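Local atomic coordinates of monooxygenase (Agrobacterium tumefaciens, PDB entry 2I7G), a protein that probably acts as a flavin-dependent monooxygenase of the luciferase-like family, built on a TIM barrel. Residues L57-L63 against I348-T353; F259-T264 against L308-V314. All blocks are in the same frame, centred on the assembly; numbering follows the deposited sequence. Where two conformers were deposited one is given.

Contact 1 of 2, residues L57-L63 against I348-T353; sequences LADQVGL and IELYGT
V61 sets its CG2 methyl 3.7 Å from the CA of G352, and the two segments' backbones come closest here, V61 CA and G352 CA 4.9 Å apart. G352, having no side chain, presents its bare CA to V61 CG2 and L63, and the helix turn sits close. Beside it, L63 lies crosswise to the Y351 ring and drops CD2 over the middle of one face, 3.9 Å from the centroid and 4° off the ring normal, a CH-pi contact. Its other methyl, CD1, reaches Y351 CD2, while Y351 OH bonds G25 O on strand 23-28. One turn back, I348 feeds CG2, anti to its own backbone N, between L57 CD2 (3.8 Å) and A58 CB (4.2 Å).

Toward the partly exposed side less surface is buried: T353 CG2 meets V61 CG1 at 4.1 Å, while T353 OG1 turns back to E349 O, 2.9 Å away, a bond within its own helix that comes from above the carbonyl plane. Helix 40-60 ends just before G62, in a Schellman motif. Water 1 donates to V61 O (2.7 Å) and to G352 O, bridging two carbonyls that could not bond each other. The first and last helices of the barrel shell thus meet through apolar contacts between these segments, with a water joining the carbonyls at the edge and R360, further along helix 341-363, hydrogen-bonding G62 O.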
loop_
_atom_site.group_PDB
_atom_site.type_symbol
_atom_site.label_atom_id
_atom_site.label_comp_id
_atom_site.label_asym_id
_atom_site.label_seq_id
_atom_site.Cartn_x
_atom_site.Cartn_y
_atom_site.Cartn_z
ATOM N N LEU B 57 -4.242 -19.642 2.458
ATOM C CA LEU B 57 -4.817 -20.848 3.034
ATOM C C LEU B 57 -6.136 -20.535 3.719
ATOM O O LEU B 57 -7.102 -21.261 3.525
ATOM C CB LEU B 57 -3.848 -21.529 4.011
ATOM C CG LEU B 57 -4.433 -22.830 4.603
ATOM C CD1 LEU B 57 -4.778 -23.833 3.492
ATOM C CD2 LEU B 57 -3.445 -23.431 5.617
ATOM N N ALA B 58 -6.152 -19.464 4.522
ATOM C CA ALA B 58 -7.365 -19.026 5.226
ATOM C C ALA B 58 -8.501 -18.801 4.241
ATOM O O ALA B 58 -9.634 -19.233 4.475
ATOM C CB ALA B 58 -7.094 -17.756 6.023
ATOM N N ASP B 59 -8.189 -18.162 3.113
ATOM C CA ASP B 59 -9.167 -17.974 2.034
ATOM C C ASP B 59 -9.685 -19.322 1.511
ATOM O O ASP B 59 -10.907 -19.553 1.373
ATOM C CB ASP B 59 -8.476 -17.170 0.906
ATOM C CG ASP B 59 -9.421 -16.840 -0.235
ATOM O OD1 ASP B 59 -10.489 -16.243 0.068
ATOM O OD2 ASP B 59 -9.087 -17.158 -1.409
ATOM N N GLN B 60 -8.745 -20.194 1.179
ATOM C CA GLN B 60 -9.036 -21.520 0.606
ATOM C C GLN B 60 -9.900 -22.397 1.515
ATOM O O GLN B 60 -10.803 -23.105 1.018
ATOM C CB GLN B 60 -7.741 -22.253 0.229
ATOM C CG GLN B 60 -7.040 -21.646 -1.007
ATOM C CD GLN B 60 -5.529 -21.992 -1.097
ATOM O OE1 GLN B 60 -4.968 -22.680 -0.227
ATOM N NE2 GLN B 60 -4.871 -21.493 -2.149
ATOM N N VAL B 61 -9.674 -22.317 2.823
ATOM C CA VAL B 61 -10.435 -23.158 3.739
ATOM C C VAL B 61 -11.707 -22.480 4.220
ATOM O O VAL B 61 -12.396 -23.014 5.081
ATOM C CB VAL B 61 -9.610 -23.619 4.939
ATOM C CG1 VAL B 61 -8.394 -24.444 4.454
ATOM C CG2 VAL B 61 -9.178 -22.405 5.848
ATOM N N GLY B 62 -12.004 -21.305 3.682
ATOM C CA GLY B 62 -13.301 -20.675 3.905
ATOM C C GLY B 62 -13.454 -19.826 5.161
ATOM O O GLY B 62 -14.589 -19.567 5.591
ATOM N N LEU B 63 -12.344 -19.368 5.736
ATOM C CA LEU B 63 -12.407 -18.396 6.835
ATOM C C LEU B 63 -12.857 -17.024 6.288
ATOM O O LEU B 63 -12.643 -16.695 5.096
ATOM C CB LEU B 63 -11.079 -18.305 7.572
ATOM C CG LEU B 63 -10.843 -19.614 8.365
ATOM C CD1 LEU B 63 -9.353 -19.564 8.822
ATOM C CD2 LEU B 63 -11.857 -19.778 9.542
ATOM N N ILE B 348 -4.380 -23.172 10.885
ATOM C CA ILE B 348 -5.317 -22.501 9.976
ATOM C C ILE B 348 -6.203 -23.537 9.269
ATOM O O ILE B 348 -7.453 -23.379 9.161
ATOM C CB ILE B 348 -4.581 -21.637 8.948
ATOM C CG1 ILE B 348 -4.017 -20.363 9.629
ATOM C CG2 ILE B 348 -5.548 -21.168 7.846
ATOM C CD1 ILE B 348 -2.984 -19.621 8.748
ATOM N N GLU B 349 -5.571 -24.601 8.777
ATOM C CA GLU B 349 -6.314 -25.709 8.181
ATOM C C GLU B 349 -7.374 -26.260 9.137
ATOM O O GLU B 349 -8.540 -26.384 8.763
ATOM C CB GLU B 349 -5.374 -26.829 7.715
ATOM C CG GLU B 349 -6.138 -28.078 7.273
ATOM C CD GLU B 349 -5.735 -28.607 5.894
ATOM O OE1 GLU B 349 -5.676 -27.812 4.920
ATOM O OE2 GLU B 349 -5.529 -29.833 5.776
ATOM N N LEU B 350 -6.973 -26.571 10.369
ATOM C CA LEU B 350 -7.930 -27.086 11.377
ATOM C C LEU B 350 -9.025 -26.079 11.710
ATOM O O LEU B 350 -10.201 -26.446 11.890
ATOM C CB LEU B 350 -7.195 -27.532 12.639
ATOM C CG LEU B 350 -6.329 -28.786 12.461
ATOM C CD1 LEU B 350 -5.507 -28.940 13.731
ATOM C CD2 LEU B 350 -7.167 -30.068 12.151
ATOM N N TYR B 351 -8.640 -24.806 11.798
ATOM C CA TYR B 351 -9.600 -23.718 12.039
ATOM C C TYR B 351 -10.704 -23.703 10.946
ATOM O O TYR B 351 -11.912 -23.746 11.261
ATOM C CB TYR B 351 -8.822 -22.394 12.124
ATOM C CG TYR B 351 -9.584 -21.187 12.624
ATOM C CD1 TYR B 351 -10.835 -21.308 13.265
ATOM C CD2 TYR B 351 -9.040 -19.903 12.449
ATOM C CE1 TYR B 351 -11.524 -20.149 13.728
ATOM C CE2 TYR B 351 -9.709 -18.750 12.931
ATOM C CZ TYR B 351 -10.938 -18.884 13.554
ATOM O OH TYR B 351 -11.579 -17.759 14.023
ATOM N N GLY B 352 -10.310 -23.689 9.673
ATOM C CA GLY B 352 -11.295 -23.595 8.581
ATOM C C GLY B 352 -12.065 -24.880 8.357
ATOM O O GLY B 352 -13.269 -24.847 8.044
ATOM N N THR B 353 -11.413 -26.024 8.535
ATOM C CA THR B 353 -12.043 -27.286 8.142
ATOM C C THR B 353 -12.768 -28.019 9.275
ATOM O O THR B 353 -13.660 -28.841 8.999
ATOM C CB THR B 353 -11.060 -28.251 7.433
ATOM O OG1 THR B 353 -10.102 -28.741 8.391
ATOM C CG2 THR B 353 -10.360 -27.522 6.275
HETATM O O HOH W 1 -14.276 -22.459 6.990
#

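Contact 2 of 2, residues F259-T264 against L308-V314; sequences FIADTT and LGEPELV
I260 packs against the start of helix 311-325, with CG1 4.0 Å from V314 CG2 and CG2 3.9 Å from P311 CG. On the other face of the sheet, F259 CB touches L308 CD1, although the phenyl ring itself leads off toward M334 and M339. Between these apolar layers strand 307-309 pairs parallel with the C-terminal end of strand 252-260, a strand of the TIM barrel, and leads into helix 311-325. G309 N donates to F259 O at 3.1 Å, and A261 N donates to G309 O at 3.3 Å; G309 takes backbone angles suited to glycine. CA-H...O contacts accompany the pairing, among them E310 CA to A261 O.

Farther out, the T264 hydroxyl lies beside its own backbone N (chi1 -71°) and accepts from E310 N at 3.0 Å, with an almost straight 174° angle. At the edge, water 2 accepts from T264 N and donates to E310 OE1 (2.7 Å). T264, first residue of helix 264-272, and E310, N-cap of helix 311-325, are thus linked both by the bond from backbone NH to hydroxyl and by the water, which ties the two helix starts together.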
loop_
_atom_site.group_PDB
_atom_site.type_symbol
_atom_site.label_atom_id
_atom_site.label_comp_id
_atom_site.label_asym_id
_atom_site.label_seq_id
_atom_site.Cartn_x
_atom_site.Cartn_y
_atom_site.Cartn_z
ATOM N N PHE B 259 -4.740 -20.784 19.898
ATOM C CA PHE B 259 -4.063 -21.649 18.936
ATOM C C PHE B 259 -4.845 -22.959 18.824
ATOM O O PHE B 259 -5.432 -23.420 19.806
ATOM C CB PHE B 259 -2.619 -21.903 19.397
ATOM C CG PHE B 259 -1.803 -22.725 18.434
ATOM C CD1 PHE B 259 -1.657 -22.341 17.088
ATOM C CD2 PHE B 259 -1.176 -23.892 18.876
ATOM C CE1 PHE B 259 -0.901 -23.129 16.195
ATOM C CE2 PHE B 259 -0.400 -24.689 17.974
ATOM C CZ PHE B 259 -0.292 -24.313 16.649
ATOM N N ILE B 260 -4.884 -23.509 17.609
ATOM C CA ILE B 260 -5.582 -24.787 17.370
ATOM C C ILE B 260 -4.557 -25.818 16.883
ATOM O O ILE B 260 -3.715 -25.511 16.021
ATOM C CB ILE B 260 -6.715 -24.598 16.330
ATOM C CG1 ILE B 260 -7.760 -23.572 16.833
ATOM C CG2 ILE B 260 -7.354 -25.943 15.984
ATOM C CD1 ILE B 260 -8.520 -22.863 15.729
ATOM N N ALA B 261 -4.613 -27.037 17.424
ATOM C CA ALA B 261 -3.728 -28.095 16.945
ATOM C C ALA B 261 -4.484 -29.411 17.017
ATOM O O ALA B 261 -5.664 -29.437 17.396
ATOM C CB ALA B 261 -2.398 -28.179 17.787
ATOM N N ASP B 262 -3.815 -30.490 16.641
ATOM C CA ASP B 262 -4.508 -31.761 16.496
ATOM C C ASP B 262 -4.958 -32.316 17.845
ATOM O O ASP B 262 -5.899 -33.131 17.892
ATOM C CB ASP B 262 -3.616 -32.752 15.770
ATOM C CG ASP B 262 -3.587 -32.472 14.259
ATOM O OD1 ASP B 262 -4.557 -32.896 13.574
ATOM O OD2 ASP B 262 -2.640 -31.803 13.762
ATOM N N THR B 263 -4.239 -31.940 18.910
ATOM C CA THR B 263 -4.644 -32.318 20.273
ATOM C C THR B 263 -4.477 -31.093 21.166
ATOM O O THR B 263 -3.741 -30.133 20.826
ATOM C CB THR B 263 -3.816 -33.461 20.901
ATOM O OG1 THR B 263 -2.497 -32.988 21.210
ATOM C CG2 THR B 263 -3.717 -34.732 19.966
ATOM N N THR B 264 -5.160 -31.125 22.297
ATOM C CA THR B 264 -5.134 -29.958 23.199
ATOM C C THR B 264 -3.736 -29.804 23.795
ATOM O O THR B 264 -3.228 -28.668 23.877
ATOM C CB THR B 264 -6.195 -30.099 24.270
ATOM O OG1 THR B 264 -7.470 -29.926 23.641
ATOM C CG2 THR B 264 -5.983 -29.019 25.368
ATOM N N LEU B 308 -7.791 -21.972 23.060
ATOM C CA LEU B 308 -6.659 -22.859 22.740
ATOM C C LEU B 308 -6.977 -24.347 22.969
ATOM O O LEU B 308 -7.478 -24.731 24.042
ATOM C CB LEU B 308 -5.475 -22.475 23.593
ATOM C CG LEU B 308 -4.165 -23.183 23.284
ATOM C CD1 LEU B 308 -3.018 -22.237 23.485
ATOM C CD2 LEU B 308 -3.995 -24.455 24.169
ATOM N N GLY B 309 -6.632 -25.180 21.989
ATOM C CA GLY B 309 -6.822 -26.626 22.158
ATOM C C GLY B 309 -7.082 -27.337 20.859
ATOM O O GLY B 309 -6.870 -26.780 19.760
ATOM N N GLU B 310 -7.541 -28.592 20.977
ATOM C CA GLU B 310 -7.984 -29.335 19.789
ATOM C C GLU B 310 -9.243 -28.644 19.190
ATOM O O GLU B 310 -9.861 -27.782 19.849
ATOM C CB GLU B 310 -8.293 -30.805 20.125
ATOM C CG GLU B 310 -9.495 -30.961 21.059
ATOM C CD GLU B 310 -9.916 -32.443 21.222
ATOM O OE1 GLU B 310 -9.065 -33.326 20.948
ATOM O OE2 GLU B 310 -11.077 -32.695 21.631
ATOM N N PRO B 311 -9.591 -28.970 17.932
ATOM C CA PRO B 311 -10.696 -28.218 17.308
ATOM C C PRO B 311 -12.036 -28.207 18.065
ATOM O O PRO B 311 -12.672 -27.146 18.179
ATOM C CB PRO B 311 -10.795 -28.826 15.894
ATOM C CG PRO B 311 -9.385 -29.269 15.620
ATOM C CD PRO B 311 -8.954 -29.887 16.965
ATOM N N GLU B 312 -12.455 -29.351 18.606
ATOM C CA GLU B 312 -13.751 -29.413 19.289
ATOM C C GLU B 312 -13.783 -28.561 20.562
ATOM O O GLU B 312 -14.818 -27.964 20.884
ATOM C CB GLU B 312 -14.174 -30.868 19.549
ATOM C CG GLU B 312 -14.481 -31.644 18.256
ATOM C CD GLU B 312 -15.958 -31.968 18.023
ATOM O OE1 GLU B 312 -16.228 -32.772 17.107
ATOM O OE2 GLU B 312 -16.852 -31.435 18.724
ATOM N N LEU B 313 -12.647 -28.475 21.261
ATOM C CA LEU B 313 -12.546 -27.638 22.463
ATOM C C LEU B 313 -12.653 -26.169 22.105
ATOM O O LEU B 313 -13.377 -25.408 22.752
ATOM C CB LEU B 313 -11.222 -27.893 23.201
ATOM C CG LEU B 313 -11.145 -27.273 24.612
ATOM C CD1 LEU B 313 -12.104 -27.996 25.588
ATOM C CD2 LEU B 313 -9.736 -27.286 25.185
ATOM N N VAL B 314 -11.923 -25.767 21.060
ATOM C CA VAL B 314 -11.951 -24.361 20.654
ATOM C C VAL B 314 -13.345 -23.979 20.138
ATOM O O VAL B 314 -13.847 -22.898 20.471
ATOM C CB VAL B 314 -10.857 -24.071 19.637
ATOM C CG1 VAL B 314 -11.008 -22.620 19.060
ATOM C CG2 VAL B 314 -9.496 -24.246 20.339
HETATM O O HOH W 2 -6.958 -33.485 22.561
#

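The centres of contact 1 and contact 2 lie about 14 Å apart, on the same side of the chain's centre, and helix 341-363 joins them. L350 and Y351 sit in the 348-353 segment of contact 1 yet pack on I260 of contact 2, with Y351 CB 3.6 Å from I260 CD1. Along the chain, contact 2 is nested within the long loop that contact 1 closes: helix 40-60 comes first, then strand 252-260, strand 307-309 and helix 311-325, and helix 341-363 last. Contact 1 therefore brings the two ends of the barrel's helical shell together, while contact 2 fastens a strand pair and its following helix beside that seam.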